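Local coordinates for protein dehydratase, IlvD/Edd family (Caulobacter crescentus, PDB 5OYN) that catalyses the dehydration of D-xylonate to 2-dehydro-3-deoxy-D-arabinonate, and of D-gluconate, with the help of a [2Fe-2S] cluster and a magnesium ion, at residues T177-K185 with E194-S202; F427-S437 with L449-R460. All coordinates share one frame; numbering follows the deposited sequence.

Contact 1: T177-K185 with E194-S202; sequences TVIWRSRRK and EEFIDRAAS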
loop_
_atom_site.group_PDB
_atom_site.type_symbol
_atom_site.label_atom_id
_atom_site.label_comp_id
_atom_site.label_asym_id
_atom_site.label_seq_id
_atom_site.Cartn_x
_atom_site.Cartn_y
_atom_site.Cartn_z
ATOM N N THR A 177 -30.784 -6.433 9.417
ATOM C CA THR A 177 -32.219 -6.656 9.375
ATOM C C THR A 177 -32.566 -7.790 8.432
ATOM O O THR A 177 -33.580 -8.463 8.624
ATOM C CB THR A 177 -32.955 -5.377 8.978
ATOM O OG1 THR A 177 -33.045 -5.302 7.548
ATOM C CG2 THR A 177 -32.202 -4.159 9.519
ATOM N N VAL A 178 -31.738 -8.030 7.416
ATOM C CA VAL A 178 -31.989 -9.162 6.534
ATOM C C VAL A 178 -31.852 -10.471 7.303
ATOM O O VAL A 178 -32.568 -11.434 7.024
ATOM C CB VAL A 178 -31.069 -9.091 5.289
ATOM C CG1 VAL A 178 -29.626 -9.514 5.601
ATOM C CG2 VAL A 178 -31.634 -9.923 4.159
ATOM N N ILE A 179 -30.986 -10.518 8.316
ATOM C CA ILE A 179 -30.850 -11.740 9.104
ATOM C C ILE A 179 -32.123 -12.007 9.905
ATOM O O ILE A 179 -32.640 -13.130 9.911
ATOM C CB ILE A 179 -29.618 -11.664 10.023
ATOM C CG1 ILE A 179 -28.333 -11.412 9.213
ATOM C CG2 ILE A 179 -29.502 -12.933 10.861
ATOM C CD1 ILE A 179 -28.136 -12.315 8.011
ATOM N N TRP A 180 -32.647 -10.985 10.596
ATOM C CA TRP A 180 -33.832 -11.184 11.434
ATOM C C TRP A 180 -35.073 -11.474 10.601
ATOM O O TRP A 180 -35.904 -12.293 11.006
ATOM C CB TRP A 180 -34.072 -9.971 12.325
ATOM C CG TRP A 180 -32.826 -9.264 12.704
ATOM C CD1 TRP A 180 -32.558 -7.930 12.555
ATOM C CD2 TRP A 180 -31.663 -9.845 13.292
ATOM N NE1 TRP A 180 -31.294 -7.647 13.010
ATOM C CE2 TRP A 180 -30.720 -8.807 13.464
ATOM C CE3 TRP A 180 -31.322 -11.141 13.690
ATOM C CZ2 TRP A 180 -29.461 -9.025 14.030
ATOM C CZ3 TRP A 180 -30.055 -11.358 14.245
ATOM C CH2 TRP A 180 -29.148 -10.304 14.414
ATOM N N ARG A 181 -35.233 -10.812 9.443
ATOM C CA ARG A 181 -36.354 -11.145 8.561
ATOM C C ARG A 181 -36.186 -12.526 7.948
ATOM O O ARG A 181 -37.174 -13.211 7.683
ATOM C CB ARG A 181 -36.522 -10.111 7.440
ATOM C CG ARG A 181 -36.557 -8.676 7.915
ATOM C CD ARG A 181 -37.285 -7.717 6.977
ATOM N NE ARG A 181 -37.808 -6.590 7.763
ATOM C CZ ARG A 181 -37.609 -5.298 7.489
ATOM N NH1 ARG A 181 -36.903 -4.935 6.414
ATOM N NH2 ARG A 181 -38.124 -4.364 8.293
ATOM N N SER A 182 -34.956 -12.956 7.707
ATOM C CA SER A 182 -34.773 -14.254 7.085
ATOM C C SER A 182 -34.892 -15.383 8.087
ATOM O O SER A 182 -35.196 -16.510 7.683
ATOM C CB SER A 182 -33.423 -14.321 6.360
ATOM O OG SER A 182 -33.526 -13.678 5.098
ATOM N N ARG A 183 -34.643 -15.107 9.375
ATOM C CA ARG A 183 -34.914 -16.097 10.414
ATOM C C ARG A 183 -36.399 -16.452 10.457
ATOM O O ARG A 183 -36.760 -17.601 10.737
ATOM C CB ARG A 183 -34.437 -15.580 11.776
ATOM C CG ARG A 183 -32.936 -15.725 12.016
ATOM C CD ARG A 183 -32.602 -16.091 13.460
ATOM N NE ARG A 183 -32.150 -14.944 14.251
ATOM C CZ ARG A 183 -31.235 -14.988 15.226
ATOM N NH1 ARG A 183 -30.641 -16.123 15.568
ATOM N NH2 ARG A 183 -30.912 -13.882 15.880
ATOM N N ARG A 184 -37.267 -15.489 10.144
ATOM C CA ARG A 184 -38.703 -15.723 10.190
ATOM C C ARG A 184 -39.187 -16.491 8.969
ATOM O O ARG A 184 -40.041 -17.377 9.088
ATOM C CB ARG A 184 -39.437 -14.387 10.313
ATOM C CG ARG A 184 -39.071 -13.646 11.589
ATOM C CD ARG A 184 -39.925 -12.420 11.777
ATOM N NE ARG A 184 -39.155 -11.292 12.290
ATOM C CZ ARG A 184 -39.092 -10.107 11.691
ATOM N NH1 ARG A 184 -39.759 -9.902 10.554
ATOM N NH2 ARG A 184 -38.369 -9.130 12.229
ATOM N N LYS A 185 -38.654 -16.171 7.792
ATOM C CA LYS A 185 -39.098 -16.847 6.580
ATOM C C LYS A 185 -38.549 -18.264 6.487
ATOM O O LYS A 185 -39.202 -19.145 5.924
ATOM C CB LYS A 185 -38.703 -16.015 5.366
ATOM C CG LYS A 185 -39.030 -14.538 5.534
ATOM C CD LYS A 185 -39.397 -13.898 4.209
ATOM C CE LYS A 185 -38.561 -12.647 3.953
ATOM N NZ LYS A 185 -39.355 -11.396 4.110
ATOM N N GLU A 194 -29.866 -21.900 1.542
ATOM C CA GLU A 194 -28.944 -21.159 0.693
ATOM C C GLU A 194 -29.469 -19.779 0.315
ATOM O O GLU A 194 -28.667 -18.846 0.207
ATOM C CB GLU A 194 -28.592 -21.966 -0.564
ATOM C CG GLU A 194 -27.440 -21.368 -1.415
ATOM C CD GLU A 194 -26.022 -21.542 -0.809
ATOM O OE1 GLU A 194 -25.888 -22.056 0.332
ATOM O OE2 GLU A 194 -25.035 -21.152 -1.490
ATOM N N GLU A 195 -30.784 -19.602 0.127
ATOM C CA GLU A 195 -31.315 -18.246 -0.024
ATOM C C GLU A 195 -30.983 -17.388 1.195
ATOM O O GLU A 195 -30.676 -16.196 1.061
ATOM C CB GLU A 195 -32.827 -18.287 -0.284
ATOM C CG GLU A 195 -33.221 -19.296 -1.381
ATOM C CD GLU A 195 -34.728 -19.553 -1.486
ATOM O OE1 GLU A 195 -35.298 -20.084 -0.509
ATOM O OE2 GLU A 195 -35.326 -19.296 -2.556
ATOM N N PHE A 196 -31.000 -17.991 2.388
ATOM C CA PHE A 196 -30.646 -17.273 3.609
ATOM C C PHE A 196 -29.211 -16.760 3.547
ATOM O O PHE A 196 -28.939 -15.597 3.864
ATOM C CB PHE A 196 -30.851 -18.191 4.816
ATOM C CG PHE A 196 -30.905 -17.476 6.145
ATOM C CD1 PHE A 196 -29.848 -16.696 6.586
ATOM C CD2 PHE A 196 -32.004 -17.624 6.972
ATOM C CE1 PHE A 196 -29.899 -16.061 7.800
ATOM C CE2 PHE A 196 -32.056 -16.996 8.198
ATOM C CZ PHE A 196 -31.011 -16.211 8.610
ATOM N N ILE A 197 -28.274 -17.617 3.148
ATOM C CA ILE A 197 -26.888 -17.173 3.053
ATOM C C ILE A 197 -26.736 -16.121 1.958
ATOM O O ILE A 197 -25.959 -15.167 2.096
ATOM C CB ILE A 197 -25.960 -18.381 2.826
ATOM C CG1 ILE A 197 -26.037 -19.335 4.022
ATOM C CG2 ILE A 197 -24.532 -17.922 2.593
ATOM C CD1 ILE A 197 -25.096 -20.512 3.924
ATOM N N ASP A 198 -27.509 -16.253 0.873
ATOM C CA ASP A 198 -27.310 -15.417 -0.309
ATOM C C ASP A 198 -27.961 -14.054 -0.173
ATOM O O ASP A 198 -27.402 -13.057 -0.648
ATOM C CB ASP A 198 -27.815 -16.134 -1.565
ATOM C CG ASP A 198 -26.975 -17.357 -1.904
ATOM O OD1 ASP A 198 -27.247 -18.017 -2.943
ATOM O OD2 ASP A 198 -26.038 -17.658 -1.121
ATOM N N ARG A 199 -29.134 -13.991 0.467
ATOM C CA ARG A 199 -29.696 -12.699 0.848
ATOM C C ARG A 199 -28.773 -11.964 1.806
ATOM O O ARG A 199 -28.622 -10.741 1.723
ATOM C CB ARG A 199 -31.069 -12.872 1.495
ATOM C CG ARG A 199 -32.104 -13.553 0.637
ATOM C CD ARG A 199 -33.212 -14.128 1.487
ATOM N NE ARG A 199 -34.472 -13.430 1.245
ATOM C CZ ARG A 199 -35.301 -13.720 0.242
ATOM N NH1 ARG A 199 -34.996 -14.696 -0.607
ATOM N NH2 ARG A 199 -36.434 -13.039 0.088
ATOM N N ALA A 200 -28.174 -12.690 2.750
ATOM C CA ALA A 200 -27.234 -12.066 3.670
ATOM C C ALA A 200 -26.065 -11.468 2.904
ATOM O O ALA A 200 -25.661 -10.327 3.155
ATOM C CB ALA A 200 -26.745 -13.085 4.701
ATOM N N ALA A 201 -25.528 -12.228 1.941
ATOM C CA ALA A 201 -24.407 -11.749 1.142
ATOM C C ALA A 201 -24.795 -10.526 0.321
ATOM O O ALA A 201 -23.999 -9.588 0.176
ATOM C CB ALA A 201 -23.901 -12.866 0.233
ATOM N N SER A 202 -26.012 -10.517 -0.224
ATOM C CA SER A 202 -26.466 -9.349 -0.964
ATOM C C SER A 202 -26.582 -8.112 -0.081
ATOM O O SER A 202 -26.606 -6.993 -0.602
ATOM C CB SER A 202 -27.807 -9.638 -1.630
ATOM O OG SER A 202 -27.623 -10.089 -2.953
#
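A helical hairpin of the N-terminal part of the dehydratase brings Phe196 and Arg199 of helix 194-202 against Val178, Ile179, Ser182 and Arg183 of helix 177-185. The two helices run nearly antiparallel, at 161°, with axes 9.3 Å apart. Phe196 is the main side chain reaching across: with CG anti to the backbone N (chi1 -163°) its ring leaves its own helix and lies against the turn from Ile179 to Arg183. Ser182 CB sits over one face of the ring, 3.7 Å from the centroid and 18° off the normal, a CH-pi contact. Arg183 CG meets the rim instead, 3.9 Å from Phe196 CZ and in the ring plane. Ile179 crosses the ring at about a right angle, and its CD1 divides itself between Phe196 CE1 and Ala200 CB, the latter at 3.7 Å. One turn before Ser182, Val178 places both methyls on the backbone of the facing helix, CG1 at Ala200 CA and CG2 4.0 Å from Arg199 O. The aliphatic part of Arg199 passes beside Ser182, with CD 3.7 Å from OG. That hydroxyl turns back to its own helix in a weak bond to Val178 O, and no hydrogen bond joins the two segments. The guanidinium of Arg183 pairs with Asp31 and the terminal carboxylate of His600, both of the second subunit. Leu35 and Asp31 of that subunit also pack on Ile179 and Phe196, so the hairpin borders a subunit interface. The side chain of Ile179 is about 10 Å from the iron-sulfur cluster. Such side-chain packing between sequential helices joined by a short link is typical of an antiparallel alpha-alpha hairpin.

Contact 2: F427-S437 with L449-R460; sequences FEARAIVFDGS and LEIDERCILVIR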
loop_
_atom_site.group_PDB
_atom_site.type_symbol
_atom_site.label_atom_id
_atom_site.label_comp_id
_atom_site.label_asym_id
_atom_site.label_seq_id
_atom_site.Cartn_x
_atom_site.Cartn_y
_atom_site.Cartn_z
ATOM N N PHE A 427 -51.138 -3.731 28.712
ATOM C CA PHE A 427 -51.477 -5.097 28.360
ATOM C C PHE A 427 -50.759 -5.977 29.361
ATOM O O PHE A 427 -49.789 -5.558 30.003
ATOM C CB PHE A 427 -51.081 -5.459 26.910
ATOM C CG PHE A 427 -49.575 -5.592 26.679
ATOM C CD1 PHE A 427 -48.781 -4.472 26.467
ATOM C CD2 PHE A 427 -48.963 -6.841 26.657
ATOM C CE1 PHE A 427 -47.417 -4.594 26.255
ATOM C CE2 PHE A 427 -47.582 -6.964 26.448
ATOM C CZ PHE A 427 -46.817 -5.840 26.249
ATOM N N GLU A 428 -51.262 -7.192 29.498
ATOM C CA GLU A 428 -50.651 -8.189 30.354
ATOM C C GLU A 428 -50.319 -9.403 29.508
ATOM O O GLU A 428 -51.084 -9.763 28.604
ATOM C CB GLU A 428 -51.586 -8.559 31.515
ATOM C CG GLU A 428 -52.007 -7.345 32.351
ATOM C CD GLU A 428 -52.845 -7.710 33.571
ATOM O OE1 GLU A 428 -53.806 -8.502 33.417
ATOM O OE2 GLU A 428 -52.537 -7.197 34.677
ATOM N N ALA A 429 -49.169 -10.021 29.787
ATOM C CA ALA A 429 -48.738 -11.193 29.040
ATOM C C ALA A 429 -48.122 -12.217 29.985
ATOM O O ALA A 429 -47.787 -11.923 31.138
ATOM C CB ALA A 429 -47.751 -10.822 27.930
ATOM N N ARG A 430 -47.971 -13.432 29.465
ATOM C CA ARG A 430 -47.476 -14.573 30.222
ATOM C C ARG A 430 -46.005 -14.796 29.894
ATOM O O ARG A 430 -45.650 -15.014 28.730
ATOM C CB ARG A 430 -48.295 -15.819 29.890
ATOM C CG ARG A 430 -47.817 -17.072 30.585
ATOM C CD ARG A 430 -48.884 -18.112 30.517
ATOM N NE ARG A 430 -48.925 -18.763 29.218
ATOM C CZ ARG A 430 -48.163 -19.807 28.910
ATOM N NH1 ARG A 430 -47.309 -20.292 29.821
ATOM N NH2 ARG A 430 -48.255 -20.361 27.700
ATOM N N ALA A 431 -45.156 -14.770 30.917
ATOM C CA ALA A 431 -43.720 -14.838 30.692
ATOM C C ALA A 431 -43.293 -16.231 30.229
ATOM O O ALA A 431 -43.710 -17.243 30.794
ATOM C CB ALA A 431 -42.975 -14.450 31.968
ATOM N N ILE A 432 -42.461 -16.275 29.190
ATOM C CA ILE A 432 -41.746 -17.480 28.766
ATOM C C ILE A 432 -40.264 -17.164 28.924
ATOM O O ILE A 432 -39.689 -16.438 28.101
ATOM C CB ILE A 432 -42.075 -17.884 27.327
ATOM C CG1 ILE A 432 -43.582 -17.752 27.068
ATOM C CG2 ILE A 432 -41.558 -19.289 27.040
ATOM C CD1 ILE A 432 -44.412 -18.894 27.623
ATOM N N VAL A 433 -39.643 -17.698 29.976
ATOM C CA VAL A 433 -38.301 -17.300 30.392
ATOM C C VAL A 433 -37.271 -18.283 29.854
ATOM O O VAL A 433 -37.472 -19.506 29.894
ATOM C CB VAL A 433 -38.216 -17.200 31.925
ATOM C CG1 VAL A 433 -36.823 -16.749 32.369
ATOM C CG2 VAL A 433 -39.278 -16.250 32.429
ATOM N N PHE A 434 -36.155 -17.744 29.355
ATOM C CA PHE A 434 -35.047 -18.536 28.840
ATOM C C PHE A 434 -33.754 -18.077 29.486
ATOM O O PHE A 434 -33.557 -16.880 29.725
ATOM C CB PHE A 434 -34.932 -18.413 27.336
ATOM C CG PHE A 434 -36.175 -18.776 26.610
ATOM C CD1 PHE A 434 -36.507 -20.110 26.406
ATOM C CD2 PHE A 434 -37.016 -17.792 26.124
ATOM C CE1 PHE A 434 -37.667 -20.460 25.726
ATOM C CE2 PHE A 434 -38.173 -18.132 25.441
ATOM C CZ PHE A 434 -38.499 -19.471 25.241
ATOM N N ASP A 435 -32.868 -19.027 29.763
ATOM C CA ASP A 435 -31.603 -18.707 30.415
ATOM C C ASP A 435 -30.506 -18.717 29.355
ATOM O O ASP A 435 -29.772 -19.692 29.172
ATOM C CB ASP A 435 -31.327 -19.674 31.561
ATOM C CG ASP A 435 -31.971 -19.221 32.867
ATOM O OD1 ASP A 435 -31.376 -18.364 33.566
ATOM O OD2 ASP A 435 -33.085 -19.713 33.178
ATOM N N GLY A 436 -30.404 -17.598 28.645
ATOM C CA GLY A 436 -29.418 -17.437 27.595
ATOM C C GLY A 436 -29.984 -17.746 26.223
ATOM O O GLY A 436 -31.143 -18.139 26.051
ATOM N N SER A 437 -29.119 -17.552 25.224
ATOM C CA SER A 437 -29.526 -17.740 23.836
ATOM C C SER A 437 -29.701 -19.216 23.514
ATOM O O SER A 437 -30.697 -19.612 22.891
ATOM C CB SER A 437 -28.500 -17.099 22.897
ATOM O OG SER A 437 -28.988 -17.034 21.563
ATOM N N LEU A 449 -44.642 -25.883 26.278
ATOM C CA LEU A 449 -44.815 -24.563 26.867
ATOM C C LEU A 449 -46.087 -23.865 26.414
ATOM O O LEU A 449 -46.428 -22.824 26.985
ATOM C CB LEU A 449 -43.606 -23.674 26.563
ATOM C CG LEU A 449 -42.299 -24.340 26.959
ATOM C CD1 LEU A 449 -41.166 -23.712 26.186
ATOM C CD2 LEU A 449 -42.086 -24.225 28.464
ATOM N N GLU A 450 -46.795 -24.418 25.428
ATOM C CA GLU A 450 -48.064 -23.869 24.959
ATOM C C GLU A 450 -48.025 -22.352 24.830
ATOM O O GLU A 450 -48.668 -21.634 25.608
ATOM C CB GLU A 450 -49.203 -24.287 25.889
ATOM C CG GLU A 450 -49.812 -25.631 25.535
ATOM C CD GLU A 450 -50.856 -26.078 26.536
ATOM O OE1 GLU A 450 -50.934 -25.470 27.630
ATOM O OE2 GLU A 450 -51.594 -27.043 26.229
ATOM N N ILE A 451 -47.270 -21.865 23.853
ATOM C CA ILE A 451 -47.086 -20.438 23.617
ATOM C C ILE A 451 -48.193 -19.948 22.693
ATOM O O ILE A 451 -48.614 -20.660 21.773
ATOM C CB ILE A 451 -45.684 -20.173 23.027
ATOM C CG1 ILE A 451 -44.611 -20.871 23.876
ATOM C CG2 ILE A 451 -45.405 -18.683 22.931
ATOM C CD1 ILE A 451 -43.195 -20.346 23.667
ATOM N N ASP A 452 -48.693 -18.744 22.951
ATOM C CA ASP A 452 -49.711 -18.155 22.085
ATOM C C ASP A 452 -49.534 -16.642 22.093
ATOM O O ASP A 452 -48.605 -16.111 22.708
ATOM C CB ASP A 452 -51.129 -18.572 22.507
ATOM C CG ASP A 452 -51.448 -18.257 23.984
ATOM O OD1 ASP A 452 -50.852 -17.323 24.580
ATOM O OD2 ASP A 452 -52.321 -18.957 24.552
ATOM N N GLU A 453 -50.466 -15.950 21.438
ATOM C CA GLU A 453 -50.325 -14.524 21.163
ATOM C C GLU A 453 -50.204 -13.659 22.414
ATOM O O GLU A 453 -49.796 -12.498 22.304
ATOM C CB GLU A 453 -51.511 -14.071 20.325
ATOM C CG GLU A 453 -52.157 -15.239 19.614
ATOM C CD GLU A 453 -53.439 -14.850 18.923
ATOM O OE1 GLU A 453 -53.776 -15.483 17.892
ATOM O OE2 GLU A 453 -54.098 -13.901 19.408
ATOM N N ARG A 454 -50.536 -14.172 23.598
ATOM C CA ARG A 454 -50.517 -13.349 24.802
ATOM C C ARG A 454 -49.339 -13.678 25.718
ATOM O O ARG A 454 -49.394 -13.396 26.920
ATOM C CB ARG A 454 -51.842 -13.470 25.560
ATOM C CG ARG A 454 -53.081 -13.565 24.665
ATOM C CD ARG A 454 -53.371 -12.274 23.911
ATOM N NE ARG A 454 -53.098 -11.079 24.711
ATOM C CZ ARG A 454 -53.335 -9.834 24.297
ATOM N NH1 ARG A 454 -53.863 -9.620 23.092
ATOM N NH2 ARG A 454 -53.045 -8.801 25.084
ATOM N N CYS A 455 -48.266 -14.243 25.172
ATOM C CA CYS A 455 -47.041 -14.475 25.924
ATOM C C CYS A 455 -46.048 -13.340 25.687
ATOM O O CYS A 455 -46.209 -12.514 24.787
ATOM C CB CYS A 455 -46.423 -15.825 25.546
ATOM S SG CYS A 455 -47.640 -17.176 25.498
ATOM N N ILE A 456 -45.021 -13.293 26.533
ATOM C CA ILE A 456 -43.911 -12.357 26.380
ATOM C C ILE A 456 -42.610 -13.133 26.576
ATOM O O ILE A 456 -42.402 -13.756 27.625
ATOM C CB ILE A 456 -44.009 -11.165 27.355
ATOM C CG1 ILE A 456 -42.719 -10.347 27.335
ATOM C CG2 ILE A 456 -44.344 -11.627 28.779
ATOM C CD1 ILE A 456 -42.865 -8.984 27.946
ATOM N N LEU A 457 -41.743 -13.109 25.564
ATOM C CA LEU A 457 -40.515 -13.890 25.612
ATOM C C LEU A 457 -39.441 -13.142 26.391
ATOM O O LEU A 457 -39.169 -11.964 26.136
ATOM C CB LEU A 457 -40.044 -14.224 24.201
ATOM C CG LEU A 457 -41.162 -14.830 23.335
ATOM C CD1 LEU A 457 -40.772 -14.841 21.863
ATOM C CD2 LEU A 457 -41.551 -16.233 23.809
ATOM N N VAL A 458 -38.858 -13.826 27.364
ATOM C CA VAL A 458 -37.949 -13.215 28.318
ATOM C C VAL A 458 -36.652 -14.001 28.286
ATOM O O VAL A 458 -36.667 -15.238 28.257
ATOM C CB VAL A 458 -38.545 -13.190 29.748
ATOM C CG1 VAL A 458 -37.521 -12.690 30.761
ATOM C CG2 VAL A 458 -39.783 -12.320 29.800
ATOM N N ILE A 459 -35.531 -13.284 28.280
ATOM C CA ILE A 459 -34.211 -13.892 28.278
ATOM C C ILE A 459 -33.394 -13.230 29.375
ATOM O O ILE A 459 -33.486 -12.014 29.576
ATOM C CB ILE A 459 -33.530 -13.758 26.895
ATOM C CG1 ILE A 459 -32.161 -14.442 26.891
ATOM C CG2 ILE A 459 -33.421 -12.297 26.480
ATOM C CD1 ILE A 459 -31.742 -14.933 25.525
ATOM N N ARG A 460 -32.614 -14.032 30.100
ATOM C CA ARG A 460 -31.828 -13.533 31.221
ATOM C C ARG A 460 -30.448 -14.175 31.208
ATOM O O ARG A 460 -30.235 -15.231 30.603
ATOM C CB ARG A 460 -32.514 -13.799 32.573
ATOM C CG ARG A 460 -32.768 -15.276 32.859
ATOM C CD ARG A 460 -32.660 -15.621 34.345
ATOM N NE ARG A 460 -33.269 -16.926 34.607
ATOM C CZ ARG A 460 -34.458 -17.102 35.181
ATOM N NH1 ARG A 460 -35.167 -16.056 35.576
ATOM N NH2 ARG A 460 -34.936 -18.329 35.361
#
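Asp435 and Arg460 meet toward the C-terminal ends of two neighbouring parallel strands, the pair of a beta-alpha-beta crossover through helix 436-443 in the mixed sheet of the C-terminal part. The guanidinium takes the carboxylate side-on, with one nitrogen for each oxygen. Arg460 NE lies 2.6 Å from Asp435 OD1, which is in the guanidinium plane, while NH2 reaches the syn lone pair of OD2 at 3.2 Å; the two planes are 47° apart. CG of Arg460 stands between its backbone N and carbonyl carbon (chi1 60°), which carries the chain back over the neighbouring strand. There Val433 CG1 covers one face of the guanidinium, and NH1 is held by the carbonyls of Leu520 and Leu523. On this side of the sheet Val433 and Val458 lie alongside each other, pointing the same way. The other side carries Ile432 and Leu457, also side by side, with Ile432 CB 3.9 Å from Leu457 CD2. Ile432 CG1 touches Cys455 CB, and its CG2 meets Ile451 CD1 obliquely. Beyond them Arg430, bent at chi3, sends NH2 straight to Leu449 O (3.1 Å, 179°), in both the guanidinium and the carbonyl plane, with Ile432 CD1 over one guanidinium face. The thiol of Cys455 accepts a bond from Asp452 N, 3.2 Å from SG, which ties the turn before strand 455-460 to the strand itself. Arg430 thus ties strand 427-435 to the loop leading into strand 455-460, through a carbonyl, whereas Arg460 joins the two strands through a carboxylate. Because Arg460 is buried, its charge is probably balanced by Asp435, while the two further carbonyls help to fix the rotation of its guanidinium.

Following the chain from the N terminus, contact 1 comes first: 177-185 leads through eight residues into 194-202, and the hairpin closes there. More than two hundred residues later contact 2 opens at strand 427-435, passes through helix 436-443 and closes when strand 455-460 pairs beside the first strand, completing a beta-alpha-beta unit. The loops are in series, neither nesting nor crossing. Contact 1 joins two helices of the N-terminal part of the protein; contact 2 joins two adjacent inner strands of the mixed sheet in the C-terminal part. Their centres are 25 Å apart and their nearest atoms about 6 Å, without touching. Both reach the second subunit, whose His600 meets Arg183 and, weakly, Ser437.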